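Local structure of putative ABC transporter amino acid-binding protein (Sinorhizobium meliloti, 2Q88) at residues A[3-6]-A[7-11]; A[220-223]-A[224-228]. The protein binds the compatible solute ectoine and probably serves as the extracytoplasmic substrate-binding component of an ABC transporter that takes up osmoprotectants. All coordinates share one frame; numbering follows the deposited sequence.

Contact 1: residues A[3-6]-A[7-11]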
loop_
_atom_site.group_PDB
_atom_site.type_symbol
_atom_site.label_atom_id
_atom_site.label_comp_id
_atom_site.label_asym_id
_atom_site.label_seq_id
_atom_site.Cartn_x
_atom_site.Cartn_y
_atom_site.Cartn_z
ATOM N N GLU A 3 -19.930 16.088 -8.413
ATOM C CA GLU A 3 -20.197 16.712 -7.115
ATOM C C GLU A 3 -21.222 15.939 -6.278
ATOM O O GLU A 3 -21.205 16.025 -5.046
ATOM C CB GLU A 3 -20.616 18.179 -7.270
ATOM C CG GLU A 3 -19.474 19.130 -7.609
ATOM C CD GLU A 3 -18.529 19.374 -6.440
ATOM O OE1 GLU A 3 -18.996 19.842 -5.375
ATOM O OE2 GLU A 3 -17.315 19.108 -6.589
ATOM N N ASN A 4 -22.103 15.184 -6.935
ATOM C CA ASN A 4 -23.078 14.365 -6.212
ATOM C C ASN A 4 -22.706 12.878 -6.117
ATOM O O ASN A 4 -23.574 12.019 -5.960
ATOM C CB ASN A 4 -24.489 14.559 -6.774
ATOM C CG ASN A 4 -24.594 14.194 -8.235
ATOM O OD1 ASN A 4 -24.401 13.038 -8.617
ATOM N ND2 ASN A 4 -24.926 15.180 -9.065
ATOM N N LYS A 5 -21.409 12.589 -6.194
ATOM C CA LYS A 5 -20.908 11.214 -6.126
ATOM C C LYS A 5 -21.283 10.497 -4.824
ATOM O O LYS A 5 -21.611 9.313 -4.848
ATOM C CB LYS A 5 -19.387 11.181 -6.350
ATOM C CG LYS A 5 -18.737 9.789 -6.364
ATOM C CD LYS A 5 -19.426 8.806 -7.312
ATOM C CE LYS A 5 -18.471 7.726 -7.787
ATOM N NZ LYS A 5 -17.420 7.404 -6.782
ATOM N N LEU A 6 -21.243 11.204 -3.695
ATOM C CA LEU A 6 -21.620 10.596 -2.420
ATOM C C LEU A 6 -23.084 10.153 -2.453
ATOM O O LEU A 6 -23.397 9.041 -2.046
ATOM C CB LEU A 6 -21.380 11.545 -1.242
ATOM C CG LEU A 6 -20.959 10.976 0.126
ATOM C CD1 LEU A 6 -21.571 11.791 1.259
ATOM C CD2 LEU A 6 -21.261 9.487 0.331
ATOM N N GLU A 7 -23.971 11.019 -2.944
ATOM C CA GLU A 7 -25.401 10.679 -3.054
ATOM C C GLU A 7 -25.605 9.391 -3.854
ATOM O O GLU A 7 -26.408 8.541 -3.472
ATOM C CB GLU A 7 -26.190 11.814 -3.706
ATOM C CG GLU A 7 -26.183 13.125 -2.938
ATOM C CD GLU A 7 -26.310 14.335 -3.853
ATOM O OE1 GLU A 7 -27.168 14.309 -4.770
ATOM O OE2 GLU A 7 -25.549 15.315 -3.660
ATOM N N GLU A 8 -24.862 9.263 -4.955
ATOM C CA GLU A 8 -24.909 8.094 -5.836
ATOM C C GLU A 8 -24.487 6.818 -5.114
ATOM O O GLU A 8 -25.115 5.770 -5.269
ATOM C CB GLU A 8 -24.012 8.313 -7.053
ATOM C CG GLU A 8 -24.450 9.462 -7.949
ATOM C CD GLU A 8 -23.682 9.505 -9.256
ATOM O OE1 GLU A 8 -22.431 9.485 -9.226
ATOM O OE2 GLU A 8 -24.334 9.560 -10.322
ATOM N N LEU A 9 -23.414 6.917 -4.333
ATOM C CA LEU A 9 -22.913 5.798 -3.537
ATOM C C LEU A 9 -23.869 5.413 -2.414
ATOM O O LEU A 9 -24.052 4.234 -2.132
ATOM C CB LEU A 9 -21.532 6.125 -2.953
ATOM C CG LEU A 9 -20.399 6.305 -3.960
ATOM C CD1 LEU A 9 -19.089 6.530 -3.223
ATOM C CD2 LEU A 9 -20.287 5.091 -4.888
ATOM N N LYS A 10 -24.472 6.413 -1.777
ATOM C CA LYS A 10 -25.448 6.160 -0.726
ATOM C C LYS A 10 -26.662 5.445 -1.313
ATOM O O LYS A 10 -27.171 4.491 -0.719
ATOM C CB LYS A 10 -25.861 7.461 -0.036
ATOM C CG LYS A 10 -24.746 8.130 0.760
ATOM C CD LYS A 10 -25.178 9.513 1.258
ATOM C CE LYS A 10 -26.093 9.435 2.480
ATOM N NZ LYS A 10 -26.416 10.798 3.026
ATOM N N GLU A 11 -27.098 5.882 -2.493
ATOM C CA GLU A 11 -28.282 5.291 -3.134
ATOM C C GLU A 11 -27.970 3.908 -3.694
ATOM O O GLU A 11 -28.833 3.038 -3.728
ATOM C CB GLU A 11 -28.851 6.212 -4.218
ATOM C CG GLU A 11 -29.305 7.591 -3.727
ATOM C CD GLU A 11 -30.402 7.566 -2.656
ATOM O OE1 GLU A 11 -30.577 8.604 -1.975
ATOM O OE2 GLU A 11 -31.096 6.529 -2.489
#
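E7 reaches its carboxylate to N4 CB, with the chain extended beyond CG, in the first turn of helix 5-12, the short N-terminal alpha-helix that precedes strand 14-19 in this periplasmic binding protein. N4 holds the N-cap position, though its side chain makes no capping bond. E7 OE1 and OE2 both lie 3.4 Å from N4 CB, a van der Waals approach.

At E8 the backbone N donates to N4 O over 3.2 Å, which is the first i to i+4 bond of the helix. The E8 side chain runs extended and passes K5 at about a right angle, with OE1 3.6 Å from K5 CD. This is contact with the aliphatic shaft: the charges find other mates, E8 in a salt bridge with R1 and K5 NZ in one with D74.

L9 continues the i to i+4 series, its N donating to K5 O. Its CG stands beside the backbone N (chi1 -65°), which brings CG to 3.4 Å from K5 O, while CD1 lies 4.0 Å from K5 NZ. L9, L6 and K5 all rest on L214 of helix 212-228, so this is the inward side of the helix.

K10 closes the series: its N reaches L6 O over 2.9 Å, and its CG packs against L6 CD2 at 3.8 Å.

Contact 2: residues A[220-223]-A[224-228]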
loop_
_atom_site.group_PDB
_atom_site.type_symbol
_atom_site.label_atom_id
_atom_site.label_comp_id
_atom_site.label_asym_id
_atom_site.label_seq_id
_atom_site.Cartn_x
_atom_site.Cartn_y
_atom_site.Cartn_z
ATOM N N VAL A 220 -13.465 14.573 6.384
ATOM C CA VAL A 220 -14.133 15.093 7.578
ATOM C C VAL A 220 -14.267 13.969 8.621
ATOM O O VAL A 220 -13.965 14.163 9.799
ATOM C CB VAL A 220 -15.498 15.763 7.233
ATOM C CG1 VAL A 220 -16.355 15.959 8.470
ATOM C CG2 VAL A 220 -15.274 17.116 6.547
ATOM N N GLU A 221 -14.671 12.789 8.171
ATOM C CA GLU A 221 -14.826 11.628 9.065
ATOM C C GLU A 221 -13.491 11.081 9.568
ATOM O O GLU A 221 -13.390 10.632 10.718
ATOM C CB GLU A 221 -15.603 10.499 8.375
ATOM C CG GLU A 221 -17.069 10.803 8.044
ATOM C CD GLU A 221 -17.829 11.492 9.165
ATOM O OE1 GLU A 221 -17.888 10.951 10.294
ATOM O OE2 GLU A 221 -18.388 12.585 8.916
ATOM N N LEU A 222 -12.489 11.068 8.698
ATOM C CA LEU A 222 -11.139 10.615 9.071
ATOM C C LEU A 222 -10.560 11.468 10.194
ATOM O O LEU A 222 -9.948 10.944 11.124
ATOM C CB LEU A 222 -10.205 10.612 7.855
ATOM C CG LEU A 222 -8.713 10.242 8.022
ATOM C CD1 LEU A 222 -8.568 8.818 8.579
ATOM C CD2 LEU A 222 -7.967 10.346 6.683
ATOM N N ALA A 223 -10.733 12.786 10.085
ATOM C CA ALA A 223 -10.320 13.724 11.131
ATOM C C ALA A 223 -11.001 13.447 12.473
ATOM O O ALA A 223 -10.360 13.510 13.510
ATOM C CB ALA A 223 -10.558 15.170 10.696
ATOM N N LYS A 224 -12.295 13.149 12.452
ATOM C CA LYS A 224 -13.018 12.822 13.686
ATOM C C LYS A 224 -12.537 11.512 14.314
ATOM O O LYS A 224 -12.449 11.403 15.542
ATOM C CB LYS A 224 -14.531 12.791 13.432
ATOM C CG LYS A 224 -15.092 14.170 13.164
ATOM C CD LYS A 224 -16.612 14.208 13.095
ATOM C CE LYS A 224 -17.106 14.004 11.687
ATOM N NZ LYS A 224 -18.556 14.382 11.524
ATOM N N LEU A 225 -12.231 10.523 13.477
ATOM C CA LEU A 225 -11.661 9.253 13.936
ATOM C C LEU A 225 -10.298 9.475 14.595
ATOM O O LEU A 225 -10.003 8.894 15.645
ATOM C CB LEU A 225 -11.487 8.307 12.742
ATOM C CG LEU A 225 -12.326 7.054 12.481
ATOM C CD1 LEU A 225 -13.718 7.033 13.122
ATOM C CD2 LEU A 225 -12.380 6.766 10.978
ATOM N N LYS A 226 -9.473 10.306 13.965
ATOM C CA LYS A 226 -8.145 10.648 14.500
ATOM C C LYS A 226 -8.259 11.330 15.861
ATOM O O LYS A 226 -7.592 10.929 16.806
ATOM C CB LYS A 226 -7.353 11.516 13.511
ATOM C CG LYS A 226 -6.825 10.735 12.292
ATOM C CD LYS A 226 -6.189 11.647 11.253
ATOM C CE LYS A 226 -5.471 10.840 10.164
ATOM N NZ LYS A 226 -4.894 11.710 9.105
ATOM N N GLU A 227 -9.133 12.337 15.939
ATOM C CA GLU A 227 -9.381 13.124 17.149
ATOM C C GLU A 227 -9.898 12.270 18.323
ATOM O O GLU A 227 -9.391 12.375 19.443
ATOM C CB GLU A 227 -10.357 14.261 16.808
ATOM C CG GLU A 227 -10.928 15.032 17.991
ATOM C CD GLU A 227 -10.265 16.371 18.230
ATOM O OE1 GLU A 227 -9.549 16.881 17.334
ATOM O OE2 GLU A 227 -10.478 16.932 19.322
ATOM N N SER A 228 -10.871 11.402 18.064
ATOM C CA SER A 228 -11.458 10.572 19.125
ATOM C C SER A 228 -10.532 9.448 19.619
ATOM O O SER A 228 -10.672 8.967 20.744
ATOM C CB SER A 228 -12.794 9.976 18.662
ATOM O OG SER A 228 -12.576 9.086 17.573
#
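K224 sets its CG beside the backbone N (chi1 -70°) and then bends at chi3, while E221 likewise has its CG beside its own backbone N (chi1 -66°) and bends at chi2, -44°. The two side chains run alongside each other, pointing the same way, and K224 NZ comes 3.2 Å from E221 OE2. That is a salt bridge, although its hydrogen bond is weak. The lysine CE lies 3.4 Å from OE1 as well as from OE2, so the methylene next to the ammonium also rests against the carboxylate. With E221 replaced by an alanine, the K224 ammonium would probably lose this mate and the end of its chain would be freer to turn. K224 and V220 also run side by side, V220 CG1 touching K224 CE at 3.8 Å.

The pairing is an i to i+3 ion pair on the last turns of helix 212-228, in a solute-binding protein of family 3. Four successive i to i+4 backbone bonds carry it, from K224 N to V220 O at 3.3 Å through to E227 N and A223 O at 3.0 Å.

L222 and K226 meet on a different side. The K226 chain is extended beyond CG and crosses L222 obliquely, its CE 3.9 Å from L222 CG. The ammonium goes on to P95 O and a cation-pi contact with F231, a residue that L222 and the buried L225 also touch. L225 packs in addition on I45 and R48 of helix 37-48, and its N is bonded to E221 O at 3.0 Å.

In the fold
Both contacts are local, contact 1 at the start of helix 5-12, N-cap included, contact 2 near the C-terminal end of 212-228, with centres 21 Å apart and nearest atoms about 8 Å apart. They do not touch, yet helix 212-228 joins them: its early part packs on contact 1 through L214, whereas contact 2 sits at its far end. Each is partly buried, with two buried residues: K5 and L9 in contact 1, L222 and L225 in contact 2. Their chemistry differs. Contact 1 has no salt bridge between its own segments, and its charges reach R1 and D74; contact 2 holds its own surface salt bridge, and K226 reaches the P95 carbonyl and, by cation-pi, F231 of helix 230-235.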